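Side-chain contact in chitinase A (Cycas revoluta, PDB 4MNK), which probably hydrolyses chitin as a family 18 glycosidase of the plant class V type, binding N-acetylglucosamine oligomers: residues L312-A317 with K340-T345. Numbering follows the deposited sequence.
Sequences LKVQYA and KIASDT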
loop_
_atom_site.group_PDB
_atom_site.type_symbol
_atom_site.label_atom_id
_atom_site.label_comp_id
_atom_site.label_asym_id
_atom_site.label_seq_id
_atom_site.Cartn_x
_atom_site.Cartn_y
_atom_site.Cartn_z
ATOM N N LEU A 312 -3.626 14.168 11.134
ATOM C CA LEU A 312 -5.047 13.917 11.360
ATOM C C LEU A 312 -5.439 12.477 11.025
ATOM O O LEU A 312 -6.205 11.860 11.760
ATOM C CB LEU A 312 -5.903 14.926 10.593
ATOM C CG LEU A 312 -5.851 16.361 11.133
ATOM C CD1 LEU A 312 -6.430 17.336 10.128
ATOM C CD2 LEU A 312 -6.552 16.497 12.484
ATOM N N LYS A 313 -4.893 11.941 9.934
ATOM C CA LYS A 313 -5.166 10.552 9.544
ATOM C C LYS A 313 -4.607 9.550 10.548
ATOM O O LYS A 313 -5.250 8.544 10.848
ATOM C CB LYS A 313 -4.613 10.255 8.150
ATOM C CG LYS A 313 -5.456 10.813 7.036
ATOM C CD LYS A 313 -4.898 10.439 5.686
ATOM C CE LYS A 313 -5.872 10.827 4.607
ATOM N NZ LYS A 313 -5.388 10.393 3.278
ATOM N N VAL A 314 -3.412 9.827 11.062
ATOM C CA VAL A 314 -2.771 8.935 12.028
ATOM C C VAL A 314 -3.516 8.954 13.364
ATOM O O VAL A 314 -3.722 7.906 13.981
ATOM C CB VAL A 314 -1.267 9.256 12.185
ATOM C CG1 VAL A 314 -0.641 8.454 13.321
ATOM C CG2 VAL A 314 -0.540 8.973 10.879
ATOM N N GLN A 315 -3.949 10.140 13.787
ATOM C CA GLN A 315 -4.768 10.259 14.990
ATOM C C GLN A 315 -6.107 9.546 14.801
ATOM O O GLN A 315 -6.587 8.874 15.713
ATOM C CB GLN A 315 -4.971 11.727 15.377
ATOM C CG GLN A 315 -5.621 11.930 16.748
ATOM C CD GLN A 315 -4.843 11.287 17.886
ATOM O OE1 GLN A 315 -3.612 11.237 17.872
ATOM N NE2 GLN A 315 -5.565 10.799 18.886
ATOM N N TYR A 316 -6.696 9.691 13.613
ATOM C CA TYR A 316 -7.904 8.945 13.249
ATOM C C TYR A 316 -7.698 7.438 13.429
ATOM O O TYR A 316 -8.532 6.764 14.035
ATOM C CB TYR A 316 -8.343 9.267 11.812
ATOM C CG TYR A 316 -9.384 8.310 11.268
ATOM C CD1 TYR A 316 -10.744 8.516 11.504
ATOM C CD2 TYR A 316 -9.008 7.185 10.529
ATOM C CE1 TYR A 316 -11.702 7.629 11.014
ATOM C CE2 TYR A 316 -9.958 6.293 10.041
ATOM C CZ TYR A 316 -11.297 6.524 10.284
ATOM O OH TYR A 316 -12.227 5.637 9.797
ATOM N N ALA A 317 -6.593 6.914 12.899
ATOM C CA ALA A 317 -6.278 5.488 13.008
ATOM C C ALA A 317 -6.175 5.053 14.465
ATOM O O ALA A 317 -6.660 3.979 14.838
ATOM C CB ALA A 317 -4.993 5.158 12.246
ATOM N N LYS A 340 7.886 11.123 9.540
ATOM C CA LYS A 340 8.242 11.723 10.828
ATOM C C LYS A 340 7.021 12.211 11.612
ATOM O O LYS A 340 6.867 11.882 12.788
ATOM C CB LYS A 340 9.279 12.841 10.649
ATOM C CG LYS A 340 9.668 13.590 11.930
ATOM C CD LYS A 340 10.266 12.680 12.999
ATOM C CE LYS A 340 10.805 13.492 14.169
ATOM N NZ LYS A 340 10.850 12.705 15.435
ATOM N N ILE A 341 6.168 12.985 10.946
ATOM C CA ILE A 341 4.926 13.466 11.540
ATOM C C ILE A 341 4.055 12.313 12.030
ATOM O O ILE A 341 3.534 12.351 13.145
ATOM C CB ILE A 341 4.150 14.330 10.540
ATOM C CG1 ILE A 341 4.802 15.705 10.464
ATOM C CG2 ILE A 341 2.693 14.449 10.950
ATOM C CD1 ILE A 341 5.067 16.149 9.079
ATOM N N ALA A 342 3.932 11.282 11.202
ATOM C CA ALA A 342 3.122 10.103 11.523
ATOM C C ALA A 342 3.637 9.394 12.777
ATOM O O ALA A 342 2.858 9.073 13.680
ATOM C CB ALA A 342 3.078 9.153 10.347
ATOM N N SER A 343 4.950 9.180 12.836
ATOM C CA SER A 343 5.568 8.526 13.985
ATOM C C SER A 343 5.387 9.348 15.261
ATOM O O SER A 343 5.026 8.802 16.305
ATOM C CB SER A 343 7.048 8.259 13.714
ATOM O OG SER A 343 7.637 7.571 14.802
ATOM N N ASP A 344 5.616 10.656 15.164
ATOM C CA ASP A 344 5.430 11.563 16.294
ATOM C C ASP A 344 3.976 11.592 16.768
ATOM O O ASP A 344 3.714 11.652 17.966
ATOM C CB ASP A 344 5.888 12.983 15.937
ATOM C CG ASP A 344 7.407 13.137 15.915
ATOM O OD1 ASP A 344 8.142 12.159 16.175
ATOM O OD2 ASP A 344 7.868 14.262 15.637
ATOM N N THR A 345 3.035 11.545 15.825
ATOM C CA THR A 345 1.608 11.586 16.159
ATOM C C THR A 345 1.172 10.368 16.967
ATOM O O THR A 345 0.514 10.509 18.001
ATOM C CB THR A 345 0.722 11.740 14.901
ATOM O OG1 THR A 345 1.078 12.947 14.217
ATOM C CG2 THR A 345 -0.757 11.809 15.271
HETATM O O HOH W 1 -1.642 10.989 19.576
#
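Val314 packs against Ala342 and Thr345 in a small, mostly apolar contact between two helices, 307-319 and 337-346, on the outside of the barrel. The two segments run in roughly the same direction, with their axes 9.0 Å apart and inclined at 35°. Val314 spreads its two methyls over the second helix: CG2 rests on the methyl of Ala342, 3.7 Å from its CB, while CG1, anti to the backbone N (chi1 172°), reaches 3.6 Å from the carbonyl O of Ala342 and also meets Thr345. There CG1 lies 3.9 Å from Thr345 CG2, the methyl by which Thr345 meets helix 307-319. Family 18 enzymes are TIM barrels, and these two helices belong to the outer helical layer, flanking strand 324-328; Tyr325 of that strand touches both Val314 and Ala342, on the barrel side of the pair. Thr345 splits its work: OG1 gives a 2.7 Å hydrogen bond back to Ile341 O, arriving above the carbonyl plane, and Thr345 N bonds the same oxygen from the opposite face. The hydroxyl bond helps fix chi1, which sends CG2 across to Val314 and Gln315. A serine here would keep a hydroxyl but would probably leave a gap beside Val314 CG1 and Gln315. Towards the edge, the bent Gln315 chain brings OE1 near Thr345, and a water spans the remaining distance, donating to Gln315 OE1 at 2.6 Å and to Thr345 O at 2.7 Å.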